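Local coordinates for protein D-glycero-alpha-D-manno-heptose 7-phosphate kinase (Campylobacter jejuni subsp. jejuni, PDB 4N3O) that catalyses the ATP-dependent phosphorylation of D-glycero-alpha-D-manno-heptose 7-phosphate at C-1, a step toward the GDP-heptose used in building capsule polysaccharide, at residues Q10-L15 against N37-L42; K85-R90 against Y148-E153; E142-A147 against D163-T168; G171-E176 against V183-L188. All coordinates share one frame; numbering follows the deposited sequence. Where two conformers were deposited one is given.

Interaction 1: residues Q10-L15 against N37-L42; sequences QTPLRL and NATISL
Leu15 and Ala38 form an antiparallel hydrogen-bonded pair: Leu15 N gives to Ala38 O at 3.0 Å, and Ala38 N returns a longer bond to Leu15 O at 3.2 Å. Beyond the non-hydrogen-bonded pair Arg14-Thr39, regular pairing fails at the corner the chain turns at Ser41. There Ile40 N still reaches Leu13 O, but Leu13 N bonds instead to Leu42 O at 2.8 Å. These strands make the hairpin of 6-21 and 31-40 within the large mixed sheet of this GHMP kinase, their local directions 142° apart. Arg14 can be followed outward from the sheet. Its CB lies 3.9 Å from Ala38 O; CG stands between the backbone N and the carbonyl carbon (chi1 60°), and a bend at chi2 then brings CD to 4.1 Å from Asn37 ND2. The guanidinium and Asn37 amide planes are only 7° apart, yet the side chains cross obliquely and only CD approaches the amide. NE forms a salt bridge with Asp163, the proton acceptor by similarity; Arg14 itself is, by similarity, the transition-state stabiliser. Pro12, pointing toward the other strand, sets CG 3.7 Å from Thr39 CG2, and Thr39 OG1 hydrogen-bonds to Thr333. The face opposite Arg14 and Thr39 brings Leu15 CB to 4.2 Å from Ile40 CG2.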
loop_
_atom_site.group_PDB
_atom_site.type_symbol
_atom_site.label_atom_id
_atom_site.label_comp_id
_atom_site.label_asym_id
_atom_site.label_seq_id
_atom_site.Cartn_x
_atom_site.Cartn_y
_atom_site.Cartn_z
ATOM N N GLN A 10 -9.543 -0.102 10.796
ATOM C CA GLN A 10 -8.223 0.007 10.189
ATOM C C GLN A 10 -7.937 1.510 10.122
ATOM O O GLN A 10 -8.734 2.284 9.581
ATOM C CB GLN A 10 -8.258 -0.653 8.820
ATOM C CG GLN A 10 -6.948 -0.613 8.085
ATOM C CD GLN A 10 -6.975 -1.381 6.765
ATOM O OE1 GLN A 10 -7.970 -2.033 6.402
ATOM N NE2 GLN A 10 -5.872 -1.313 6.049
ATOM N N THR A 11 -6.809 1.913 10.686
ATOM C CA THR A 11 -6.463 3.310 10.828
ATOM C C THR A 11 -5.053 3.515 10.327
ATOM O O THR A 11 -4.138 2.838 10.753
ATOM C CB THR A 11 -6.522 3.684 12.328
ATOM O OG1 THR A 11 -7.766 3.221 12.900
ATOM C CG2 THR A 11 -6.364 5.195 12.533
ATOM N N PRO A 12 -4.861 4.477 9.431
ATOM C CA PRO A 12 -3.531 4.647 8.895
ATOM C C PRO A 12 -2.590 5.460 9.745
ATOM O O PRO A 12 -3.010 6.318 10.509
ATOM C CB PRO A 12 -3.798 5.407 7.587
ATOM C CG PRO A 12 -5.003 6.216 7.875
ATOM C CD PRO A 12 -5.831 5.418 8.837
ATOM N N LEU A 13 -1.305 5.180 9.592
ATOM C CA LEU A 13 -0.256 5.941 10.233
ATOM C C LEU A 13 -0.012 7.148 9.335
ATOM O O LEU A 13 -0.605 7.261 8.256
ATOM C CB LEU A 13 1.005 5.105 10.359
ATOM C CG LEU A 13 0.819 3.889 11.272
ATOM C CD1 LEU A 13 2.090 3.050 11.300
ATOM C CD2 LEU A 13 0.472 4.325 12.681
ATOM N N ARG A 14 0.853 8.048 9.761
ATOM C CA ARG A 14 1.092 9.246 8.990
ATOM C C ARG A 14 2.545 9.553 8.873
ATOM O O ARG A 14 3.350 9.176 9.711
ATOM C CB ARG A 14 0.448 10.466 9.653
ATOM C CG ARG A 14 1.005 10.713 11.045
ATOM C CD ARG A 14 1.258 12.186 11.283
ATOM N NE ARG A 14 1.953 12.436 12.545
ATOM C CZ ARG A 14 3.241 12.158 12.762
ATOM N NH1 ARG A 14 3.981 11.560 11.823
ATOM N NH2 ARG A 14 3.790 12.448 13.938
ATOM N N LEU A 15 2.843 10.348 7.871
ATOM C CA LEU A 15 4.172 10.765 7.587
ATOM C C LEU A 15 4.217 12.285 7.594
ATOM O O LEU A 15 3.405 12.940 6.947
ATOM C CB LEU A 15 4.504 10.224 6.216
ATOM C CG LEU A 15 5.894 10.287 5.673
ATOM C CD1 LEU A 15 6.886 9.753 6.693
ATOM C CD2 LEU A 15 5.892 9.454 4.404
ATOM N N ASN A 37 1.112 16.948 6.689
ATOM C CA ASN A 37 1.261 15.512 6.837
ATOM C C ASN A 37 0.319 14.786 5.895
ATOM O O ASN A 37 -0.542 15.401 5.241
ATOM C CB ASN A 37 1.107 15.077 8.279
ATOM C CG ASN A 37 -0.193 15.504 8.860
ATOM O OD1 ASN A 37 -1.219 15.521 8.171
ATOM N ND2 ASN A 37 -0.179 15.853 10.143
ATOM N N ALA A 38 0.514 13.480 5.800
ATOM C CA ALA A 38 -0.249 12.686 4.866
ATOM C C ALA A 38 -0.296 11.267 5.353
ATOM O O ALA A 38 0.720 10.730 5.760
ATOM C CB ALA A 38 0.412 12.747 3.496
ATOM N N THR A 39 -1.473 10.662 5.320
ATOM C CA THR A 39 -1.594 9.280 5.768
ATOM C C THR A 39 -0.993 8.343 4.778
ATOM O O THR A 39 -0.975 8.626 3.569
ATOM C CB THR A 39 -3.052 8.887 6.034
ATOM O OG1 THR A 39 -3.862 9.235 4.910
ATOM C CG2 THR A 39 -3.577 9.614 7.258
ATOM N N ILE A 40 -0.487 7.221 5.282
ATOM C CA ILE A 40 0.124 6.203 4.437
ATOM C C ILE A 40 -0.436 4.822 4.700
ATOM O O ILE A 40 -1.096 4.598 5.703
ATOM C CB ILE A 40 1.638 6.200 4.567
ATOM C CG1 ILE A 40 2.062 6.021 6.027
ATOM C CG2 ILE A 40 2.191 7.496 4.019
ATOM C CD1 ILE A 40 3.567 5.902 6.189
ATOM N N SER A 41 -0.114 3.894 3.799
ATOM C CA SER A 41 -0.643 2.526 3.810
ATOM C C SER A 41 -0.015 1.578 4.838
ATOM O O SER A 41 0.258 0.432 4.528
ATOM C CB SER A 41 -0.498 1.915 2.390
ATOM O OG SER A 41 0.882 1.828 2.020
ATOM N N LEU A 42 0.236 2.073 6.041
ATOM C CA LEU A 42 0.781 1.275 7.133
ATOM C C LEU A 42 -0.260 1.553 8.201
ATOM O O LEU A 42 -0.580 2.702 8.482
ATOM C CB LEU A 42 2.173 1.743 7.536
ATOM C CG LEU A 42 3.219 1.681 6.423
ATOM C CD1 LEU A 42 4.493 2.387 6.836
ATOM C CD2 LEU A 42 3.523 0.252 6.046
#

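Interaction 2: residues K85-R90 against Y148-E153; sequences KSIYNR and YEIERE
Arg90 and Glu149 join two helices whose interface is packed by Ile150, in the helical layer of the N-terminal GHMP kinase domain. The axes of 85-90 and 148-153 approach to 10.6 Å and run 130° apart, a wide separation that leaves the bridging to side chains: the nearest CA atoms, those of Ser86 and Ile150, are still 7.1 Å apart.

The polar part is one salt bridge. Arg90 NH2 meets Glu149 OE1 at 2.5 Å, a short distance, and the oxygen is approached nearly along its C-O axis. OE1 lies at the guanidinium edge, near its plane, and the guanidinium and carboxylate are nearly coplanar, 19° apart. The acid is engaged through one nitrogen rather than two, since NH1 remains 3.6 Å from the same OE1. A second acid, Asp94, pairs with Arg90 NE, which should limit rotation of the group.

Apolar contact centres on Ile150, which points between Ser86, Ile87 and Arg90. Its CG2 branch lies 4.2 Å from Ser86 CB, and CD1 at the end of the other branch stands 4.3 Å from Ile87 CG1. Ile87 also leans on Val123, Val126 and Phe130 of helix 118-134. Bent at chi2 (70°), the Arg90 chain crosses this isoleucine at a slant, CG lying 4.2 Å from Ile150 CD1 and NH1 4.0 Å from Ile150 CG1.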
loop_
_atom_site.group_PDB
_atom_site.type_symbol
_atom_site.label_atom_id
_atom_site.label_comp_id
_atom_site.label_asym_id
_atom_site.label_seq_id
_atom_site.Cartn_x
_atom_site.Cartn_y
_atom_site.Cartn_z
ATOM N N LYS A 85 -7.759 0.902 29.019
ATOM C CA LYS A 85 -8.641 1.149 30.148
ATOM C C LYS A 85 -9.174 2.583 30.097
ATOM O O LYS A 85 -10.368 2.798 30.252
ATOM C CB LYS A 85 -7.958 0.838 31.502
ATOM C CG LYS A 85 -7.904 -0.657 31.810
ATOM C CD LYS A 85 -7.328 -0.975 33.189
ATOM C CE LYS A 85 -5.810 -1.013 33.220
ATOM N NZ LYS A 85 -5.247 -2.197 32.503
ATOM N N SER A 86 -8.296 3.556 29.865
ATOM C CA SER A 86 -8.727 4.956 29.790
ATOM C C SER A 86 -9.821 5.113 28.736
ATOM O O SER A 86 -10.797 5.812 28.956
ATOM C CB SER A 86 -7.567 5.861 29.414
ATOM O OG SER A 86 -6.452 5.648 30.245
ATOM N N ILE A 87 -9.633 4.475 27.578
ATOM C CA ILE A 87 -10.611 4.540 26.521
ATOM C C ILE A 87 -11.898 3.896 27.016
ATOM O O ILE A 87 -12.967 4.502 26.964
ATOM C CB ILE A 87 -10.096 3.842 25.244
ATOM C CG1 ILE A 87 -8.938 4.657 24.646
ATOM C CG2 ILE A 87 -11.219 3.698 24.236
ATOM C CD1 ILE A 87 -8.130 3.921 23.600
ATOM N N TYR A 88 -11.800 2.673 27.512
ATOM C CA TYR A 88 -12.986 1.995 28.025
ATOM C C TYR A 88 -13.718 2.837 29.086
ATOM O O TYR A 88 -14.918 3.097 28.975
ATOM C CB TYR A 88 -12.615 0.639 28.613
ATOM C CG TYR A 88 -13.779 -0.030 29.275
ATOM C CD1 TYR A 88 -14.767 -0.634 28.523
ATOM C CD2 TYR A 88 -13.895 -0.053 30.667
ATOM C CE1 TYR A 88 -15.851 -1.244 29.129
ATOM C CE2 TYR A 88 -14.969 -0.665 31.283
ATOM C CZ TYR A 88 -15.947 -1.258 30.507
ATOM O OH TYR A 88 -17.023 -1.864 31.101
ATOM N N ASN A 89 -12.984 3.261 30.107
ATOM C CA ASN A 89 -13.554 4.077 31.173
ATOM C C ASN A 89 -14.317 5.294 30.637
ATOM O O ASN A 89 -15.401 5.612 31.115
ATOM C CB ASN A 89 -12.455 4.528 32.136
ATOM C CG ASN A 89 -11.799 3.362 32.889
ATOM O OD1 ASN A 89 -12.325 2.249 32.945
ATOM N ND2 ASN A 89 -10.639 3.630 33.475
ATOM N N ARG A 90 -13.772 5.940 29.614
ATOM C CA ARG A 90 -14.387 7.125 29.047
ATOM C C ARG A 90 -15.656 6.786 28.250
ATOM O O ARG A 90 -16.642 7.511 28.305
ATOM C CB ARG A 90 -13.363 7.858 28.193
ATOM C CG ARG A 90 -13.794 9.220 27.675
ATOM C CD ARG A 90 -13.903 10.287 28.758
ATOM N NE ARG A 90 -14.248 11.573 28.146
ATOM C CZ ARG A 90 -13.373 12.495 27.744
ATOM N NH1 ARG A 90 -12.063 12.327 27.914
ATOM N NH2 ARG A 90 -13.819 13.612 27.182
ATOM N N TYR A 148 -7.703 13.047 21.297
ATOM C CA TYR A 148 -6.736 14.026 21.772
ATOM C C TYR A 148 -6.831 14.242 23.281
ATOM O O TYR A 148 -5.809 14.323 23.959
ATOM C CB TYR A 148 -6.925 15.351 21.023
ATOM C CG TYR A 148 -6.078 16.487 21.538
ATOM C CD1 TYR A 148 -4.708 16.530 21.281
ATOM C CD2 TYR A 148 -6.647 17.528 22.258
ATOM C CE1 TYR A 148 -3.923 17.575 21.743
ATOM C CE2 TYR A 148 -5.872 18.579 22.731
ATOM C CZ TYR A 148 -4.511 18.601 22.473
ATOM O OH TYR A 148 -3.733 19.643 22.941
ATOM N N GLU A 149 -8.056 14.319 23.800
ATOM C CA GLU A 149 -8.283 14.552 25.229
ATOM C C GLU A 149 -7.711 13.422 26.053
ATOM O O GLU A 149 -7.027 13.636 27.071
ATOM C CB GLU A 149 -9.777 14.696 25.508
ATOM C CG GLU A 149 -10.400 15.898 24.797
ATOM C CD GLU A 149 -11.873 16.108 25.119
ATOM O OE1 GLU A 149 -12.460 15.247 25.820
ATOM O OE2 GLU A 149 -12.447 17.139 24.674
ATOM N N ILE A 150 -7.992 12.210 25.605
ATOM C CA ILE A 150 -7.523 11.021 26.285
ATOM C C ILE A 150 -6.005 10.976 26.237
ATOM O O ILE A 150 -5.361 10.665 27.240
ATOM C CB ILE A 150 -8.155 9.746 25.661
ATOM C CG1 ILE A 150 -9.653 9.691 26.007
ATOM C CG2 ILE A 150 -7.475 8.483 26.164
ATOM C CD1 ILE A 150 -10.419 8.611 25.272
ATOM N N GLU A 151 -5.428 11.344 25.095
ATOM C CA GLU A 151 -3.977 11.275 24.944
ATOM C C GLU A 151 -3.195 12.355 25.717
ATOM O O GLU A 151 -2.101 12.064 26.208
ATOM C CB GLU A 151 -3.565 11.241 23.461
ATOM C CG GLU A 151 -2.105 10.843 23.256
ATOM C CD GLU A 151 -1.723 10.632 21.799
ATOM O OE1 GLU A 151 -2.587 10.795 20.905
ATOM O OE2 GLU A 151 -0.549 10.289 21.542
ATOM N N ARG A 152 -3.725 13.575 25.826
ATOM C CA ARG A 152 -3.008 14.619 26.574
ATOM C C ARG A 152 -3.145 14.398 28.079
ATOM O O ARG A 152 -2.176 14.551 28.820
ATOM C CB ARG A 152 -3.489 16.036 26.221
ATOM C CG ARG A 152 -4.882 16.387 26.722
ATOM C CD ARG A 152 -5.225 17.844 26.442
ATOM N NE ARG A 152 -6.607 18.155 26.793
ATOM C CZ ARG A 152 -7.165 19.346 26.638
ATOM N NH1 ARG A 152 -8.432 19.537 26.982
ATOM N NH2 ARG A 152 -6.454 20.349 26.141
ATOM N N GLU A 153 -4.348 14.015 28.512
ATOM C CA GLU A 153 -4.646 13.808 29.936
ATOM C C GLU A 153 -4.026 12.561 30.539
ATOM O O GLU A 153 -3.446 12.622 31.623
ATOM C CB GLU A 153 -6.178 13.779 30.155
ATOM C CG GLU A 153 -6.620 13.549 31.604
ATOM C CD GLU A 153 -8.137 13.505 31.776
ATOM O OE1 GLU A 153 -8.858 14.093 30.932
ATOM O OE2 GLU A 153 -8.610 12.895 32.767
#

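Interaction 3: residues E142-A147 against D163-T168; sequences EIAKLA and DQYAAT
Gln164 O, touched by Ala144 CB at 3.7 Å, accepts two hydrogen bonds from Thr168: one from the backbone N, the ordinary helical bond, and one from OG1, each 3.0 Å long. The two donors arrive from opposite faces of the carbonyl plane, and the OG1 bond fixes the threonine side chain back against its own helix. Thr168 OG1 can therefore also lie against Ala144 CB, at 3.7 Å, without any polar bond crossing the contact.

Small residues allow this close pairing. The CA atoms of Ala144 and Gln164 are 5.0 Å apart and the helix axes, inclined at 142°, come within 8.7 Å. The Ala144 methyl occupies the space between Gln164, Tyr165 and Thr168, reaching Tyr165 CD1 at 3.8 Å. One turn on, Ala147 CB meets Gln164 CG, also at 3.8 Å. The Gln164 chain bends at chi2 (77°), carrying NE2 to a weak hydrogen bond with Glu151, a magnesium ligand by similarity.

Helix 118-134 closes one flank, its Val124 touching both Ala147 and Thr168. Toward the sheet, helix 162-169 packs Ala167 CB against Thr11 CG2 of strand 6-21 and rests Tyr165 on Met175 and Val185 of strands 172-178 and 182-188.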
loop_
_atom_site.group_PDB
_atom_site.type_symbol
_atom_site.label_atom_id
_atom_site.label_comp_id
_atom_site.label_asym_id
_atom_site.label_seq_id
_atom_site.Cartn_x
_atom_site.Cartn_y
_atom_site.Cartn_z
ATOM N N GLU A 142 -15.329 14.634 16.181
ATOM C CA GLU A 142 -15.629 14.289 17.569
ATOM C C GLU A 142 -14.771 13.112 18.006
ATOM O O GLU A 142 -14.387 13.025 19.159
ATOM C CB GLU A 142 -17.133 14.013 17.736
ATOM C CG GLU A 142 -17.976 15.283 17.559
ATOM C CD GLU A 142 -19.394 15.041 17.045
ATOM O OE1 GLU A 142 -19.871 13.884 17.052
ATOM O OE2 GLU A 142 -20.036 16.032 16.613
ATOM N N ILE A 143 -14.429 12.224 17.079
ATOM C CA ILE A 143 -13.561 11.104 17.437
ATOM C C ILE A 143 -12.125 11.578 17.620
ATOM O O ILE A 143 -11.430 11.131 18.530
ATOM C CB ILE A 143 -13.657 9.952 16.423
ATOM C CG1 ILE A 143 -14.979 9.214 16.625
ATOM C CG2 ILE A 143 -12.488 8.991 16.576
ATOM C CD1 ILE A 143 -15.235 8.124 15.593
ATOM N N ALA A 144 -11.686 12.501 16.777
ATOM C CA ALA A 144 -10.337 13.046 16.912
ATOM C C ALA A 144 -10.212 13.842 18.216
ATOM O O ALA A 144 -9.170 13.757 18.874
ATOM C CB ALA A 144 -9.983 13.921 15.722
ATOM N N LYS A 145 -11.252 14.611 18.595
ATOM C CA LYS A 145 -11.176 15.352 19.859
ATOM C C LYS A 145 -11.047 14.392 21.015
ATOM O O LYS A 145 -10.125 14.485 21.831
ATOM C CB LYS A 145 -12.384 16.270 20.126
ATOM C CG LYS A 145 -12.289 17.644 19.483
ATOM C CD LYS A 145 -12.929 18.753 20.334
ATOM C CE LYS A 145 -14.455 18.723 20.436
ATOM N NZ LYS A 145 -15.014 17.594 21.227
ATOM N N LEU A 146 -11.976 13.455 21.080
ATOM C CA LEU A 146 -11.971 12.490 22.146
ATOM C C LEU A 146 -10.572 11.855 22.221
ATOM O O LEU A 146 -9.963 11.814 23.280
ATOM C CB LEU A 146 -13.089 11.483 21.923
ATOM C CG LEU A 146 -13.483 10.612 23.097
ATOM C CD1 LEU A 146 -13.903 11.469 24.285
ATOM C CD2 LEU A 146 -14.619 9.695 22.673
ATOM N N ALA A 147 -10.041 11.420 21.085
ATOM C CA ALA A 147 -8.697 10.829 21.049
ATOM C C ALA A 147 -7.618 11.768 21.637
ATOM O O ALA A 147 -6.721 11.336 22.376
ATOM C CB ALA A 147 -8.331 10.466 19.624
ATOM N N ASP A 163 -1.838 14.743 15.066
ATOM C CA ASP A 163 -1.829 13.319 14.768
ATOM C C ASP A 163 -3.190 12.650 14.785
ATOM O O ASP A 163 -3.397 11.658 14.049
ATOM C CB ASP A 163 -0.870 12.592 15.709
ATOM C CG ASP A 163 0.590 12.991 15.489
ATOM O OD1 ASP A 163 0.893 13.581 14.423
ATOM O OD2 ASP A 163 1.435 12.697 16.370
ATOM N N GLN A 164 -4.106 13.183 15.602
ATOM C CA GLN A 164 -5.454 12.632 15.707
ATOM C C GLN A 164 -6.296 12.997 14.480
ATOM O O GLN A 164 -7.137 12.191 14.037
ATOM C CB GLN A 164 -6.165 13.094 16.986
ATOM C CG GLN A 164 -5.538 12.606 18.287
ATOM C CD GLN A 164 -4.280 13.365 18.685
ATOM O OE1 GLN A 164 -4.034 14.487 18.226
ATOM N NE2 GLN A 164 -3.490 12.767 19.567
ATOM N N TYR A 165 -6.082 14.200 13.942
ATOM C CA TYR A 165 -6.821 14.639 12.766
ATOM C C TYR A 165 -6.349 13.872 11.538
ATOM O O TYR A 165 -7.142 13.533 10.687
ATOM C CB TYR A 165 -6.682 16.150 12.496
ATOM C CG TYR A 165 -7.300 17.074 13.527
ATOM C CD1 TYR A 165 -8.636 16.964 13.878
ATOM C CD2 TYR A 165 -6.563 18.129 14.084
ATOM C CE1 TYR A 165 -9.217 17.831 14.805
ATOM C CE2 TYR A 165 -7.136 19.006 14.997
ATOM C CZ TYR A 165 -8.465 18.850 15.358
ATOM O OH TYR A 165 -9.047 19.716 16.266
ATOM N N ALA A 166 -5.049 13.615 11.449
ATOM C CA ALA A 166 -4.503 12.873 10.320
ATOM C C ALA A 166 -5.064 11.457 10.299
ATOM O O ALA A 166 -5.512 10.970 9.255
ATOM C CB ALA A 166 -2.978 12.816 10.400
ATOM N N ALA A 167 -5.029 10.789 11.445
ATOM C CA ALA A 167 -5.533 9.416 11.532
ATOM C C ALA A 167 -7.042 9.316 11.261
ATOM O O ALA A 167 -7.503 8.387 10.613
ATOM C CB ALA A 167 -5.210 8.835 12.889
ATOM N N THR A 168 -7.799 10.283 11.753
ATOM C CA THR A 168 -9.251 10.283 11.596
ATOM C C THR A 168 -9.712 10.707 10.195
ATOM O O THR A 168 -10.547 10.027 9.575
ATOM C CB THR A 168 -9.904 11.220 12.639
ATOM O OG1 THR A 168 -9.720 10.690 13.960
ATOM C CG2 THR A 168 -11.361 11.335 12.389
#

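Interaction 4: residues G171-E176 against V183-L188; sequences GFNFME and VIVNPL
Phe174 touches Leu188 CD1 through its CB (4.2 Å), but its ring leads away from strand 183-188 because CG stands anti to the backbone N (chi1 -168°). Glu176 CG lies at the ring edge, in plane, and the ring meets that of Tyr34 with the planes about 5° apart. Phe172 packs CB to CB with Leu188, and its ring makes an edge-to-face contact with Phe332. The backbones beneath form an antiparallel beta hairpin, the local strand directions 156° apart, which extends the large mixed sheet beyond strand 31-40. Phe174 and Asn186 exchange bonds in both directions, Asn186 N to Phe174 O being the shorter at 2.8 Å. Glu176 and Ile184 are likewise doubly bonded, at 2.9 Å each way between Glu176 N and Ile184 O and between Ile184 N and Glu176 O. On the other face, selenomethionine Met175 runs side by side with Val185, pointing the same way: SE is 4.1 Å from CG2 of that valine and CE equally far from its CG1. Asn173 crosses Pro187 obliquely, setting OD1 3.3 Å from Pro187 CA. Back on the phenylalanine face, Glu176 OE1 forms a salt bridge with Lys244 of helix 236-248.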
loop_
_atom_site.group_PDB
_atom_site.type_symbol
_atom_site.label_atom_id
_atom_site.label_comp_id
_atom_site.label_asym_id
_atom_site.label_seq_id
_atom_site.Cartn_x
_atom_site.Cartn_y
_atom_site.Cartn_z
ATOM N N GLY A 171 -5.711 11.380 4.254
ATOM C CA GLY A 171 -5.333 12.196 3.124
ATOM C C GLY A 171 -4.180 13.139 3.478
ATOM O O GLY A 171 -3.440 12.921 4.440
ATOM N N PHE A 172 -4.028 14.174 2.668
ATOM C CA PHE A 172 -3.033 15.195 2.892
ATOM C C PHE A 172 -3.724 16.263 3.681
ATOM O O PHE A 172 -4.825 16.675 3.334
ATOM C CB PHE A 172 -2.543 15.764 1.574
ATOM C CG PHE A 172 -1.498 14.932 0.895
ATOM C CD1 PHE A 172 -1.779 13.665 0.455
ATOM C CD2 PHE A 172 -0.251 15.452 0.657
ATOM C CE1 PHE A 172 -0.810 12.902 -0.167
ATOM C CE2 PHE A 172 0.714 14.706 0.026
ATOM C CZ PHE A 172 0.443 13.427 -0.374
ATOM N N ASN A 173 -3.093 16.697 4.765
ATOM C CA ASN A 173 -3.654 17.730 5.615
ATOM C C ASN A 173 -2.609 18.778 5.886
ATOM O O ASN A 173 -1.500 18.461 6.313
ATOM C CB ASN A 173 -4.124 17.137 6.941
ATOM C CG ASN A 173 -5.310 16.208 6.778
ATOM O OD1 ASN A 173 -6.396 16.635 6.399
ATOM N ND2 ASN A 173 -5.114 14.928 7.096
ATOM N N PHE A 174 -2.958 20.021 5.597
ATOM C CA PHE A 174 -2.079 21.134 5.850
ATOM C C PHE A 174 -2.639 21.808 7.078
ATOM O O PHE A 174 -3.776 22.268 7.060
ATOM C CB PHE A 174 -2.073 22.102 4.682
ATOM C CG PHE A 174 -0.981 23.119 4.768
ATOM C CD1 PHE A 174 -1.132 24.257 5.541
ATOM C CD2 PHE A 174 0.200 22.937 4.073
ATOM C CE1 PHE A 174 -0.122 25.201 5.614
ATOM C CE2 PHE A 174 1.210 23.870 4.146
ATOM C CZ PHE A 174 1.049 25.002 4.920
HETATM N N MSE A 175 -1.850 21.865 8.138
HETATM C CA MSE A 175 -2.323 22.436 9.385
HETATM C C MSE A 175 -1.572 23.674 9.765
HETATM O O MSE A 175 -0.336 23.697 9.767
HETATM C CB MSE A 175 -2.220 21.343 10.427
HETATM C CG MSE A 175 -2.748 20.061 9.771
HETATM SE SE MSE A 175 -3.058 18.767 11.181
HETATM C CE MSE A 175 -3.786 17.226 10.233
ATOM N N GLU A 176 -2.335 24.723 10.069
ATOM C CA GLU A 176 -1.786 26.010 10.477
ATOM C C GLU A 176 -2.103 26.242 11.936
ATOM O O GLU A 176 -3.207 25.955 12.402
ATOM C CB GLU A 176 -2.313 27.124 9.576
ATOM C CG GLU A 176 -1.635 27.088 8.213
ATOM C CD GLU A 176 -2.377 27.853 7.144
ATOM O OE1 GLU A 176 -1.773 28.776 6.538
ATOM O OE2 GLU A 176 -3.570 27.535 6.919
ATOM N N VAL A 183 -5.894 25.132 15.998
ATOM C CA VAL A 183 -5.310 24.366 14.916
ATOM C C VAL A 183 -6.315 24.435 13.785
ATOM O O VAL A 183 -7.449 23.963 13.924
ATOM C CB VAL A 183 -5.077 22.884 15.278
ATOM C CG1 VAL A 183 -4.432 22.155 14.103
ATOM C CG2 VAL A 183 -4.213 22.756 16.527
ATOM N N ILE A 184 -5.926 25.080 12.692
ATOM C CA ILE A 184 -6.774 25.158 11.512
ATOM C C ILE A 184 -6.283 24.029 10.604
ATOM O O ILE A 184 -5.105 23.954 10.237
ATOM C CB ILE A 184 -6.760 26.561 10.857
ATOM C CG1 ILE A 184 -7.707 27.507 11.612
ATOM C CG2 ILE A 184 -7.270 26.503 9.423
ATOM C CD1 ILE A 184 -7.509 27.549 13.113
ATOM N N VAL A 185 -7.188 23.117 10.298
ATOM C CA VAL A 185 -6.848 21.977 9.494
ATOM C C VAL A 185 -7.448 22.146 8.123
ATOM O O VAL A 185 -8.653 22.354 8.001
ATOM C CB VAL A 185 -7.392 20.689 10.127
ATOM C CG1 VAL A 185 -7.092 19.483 9.250
ATOM C CG2 VAL A 185 -6.795 20.506 11.510
ATOM N N ASN A 186 -6.596 22.090 7.104
ATOM C CA ASN A 186 -7.037 22.169 5.724
ATOM C C ASN A 186 -6.920 20.775 5.101
ATOM O O ASN A 186 -5.822 20.372 4.720
ATOM C CB ASN A 186 -6.177 23.157 4.937
ATOM C CG ASN A 186 -6.363 24.596 5.388
ATOM O OD1 ASN A 186 -5.404 25.257 5.791
ATOM N ND2 ASN A 186 -7.603 25.083 5.348
ATOM N N PRO A 187 -8.036 20.012 5.043
ATOM C CA PRO A 187 -7.975 18.708 4.390
ATOM C C PRO A 187 -7.921 18.958 2.886
ATOM O O PRO A 187 -8.915 19.344 2.280
ATOM C CB PRO A 187 -9.284 18.022 4.808
ATOM C CG PRO A 187 -9.986 18.974 5.719
ATOM C CD PRO A 187 -9.391 20.324 5.506
ATOM N N LEU A 188 -6.745 18.762 2.306
ATOM C CA LEU A 188 -6.516 19.041 0.894
ATOM C C LEU A 188 -7.084 18.021 -0.061
ATOM O O LEU A 188 -7.057 16.841 0.200
ATOM C CB LEU A 188 -5.019 19.120 0.630
ATOM C CG LEU A 188 -4.255 20.162 1.432
ATOM C CD1 LEU A 188 -2.801 20.041 1.049
ATOM C CD2 LEU A 188 -4.769 21.560 1.160
#

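Interactions 1 and 4 are hairpins in the same mixed sheet, adjoining where strands 31-40 and 172-178 pair, and both rest on backbone hydrogen bonds. Interaction 1 is almost wholly buried near the centre of the chain; interaction 4 is only partly so. Interactions 2 and 3 share helix 140-153 and depend on side chains: the deeper, close-packed interaction 3 has no hydrogen bond across it, while the wider, partly buried interaction 2 adds a salt bridge. Interaction 3 touches all the others, through Arg14-Asp163 to interaction 1, Gln164-Glu151 to interaction 2 and Tyr165-Val185 to interaction 4. Interaction 2, with its centre about 24 Å from that of interaction 4, touches neither hairpin.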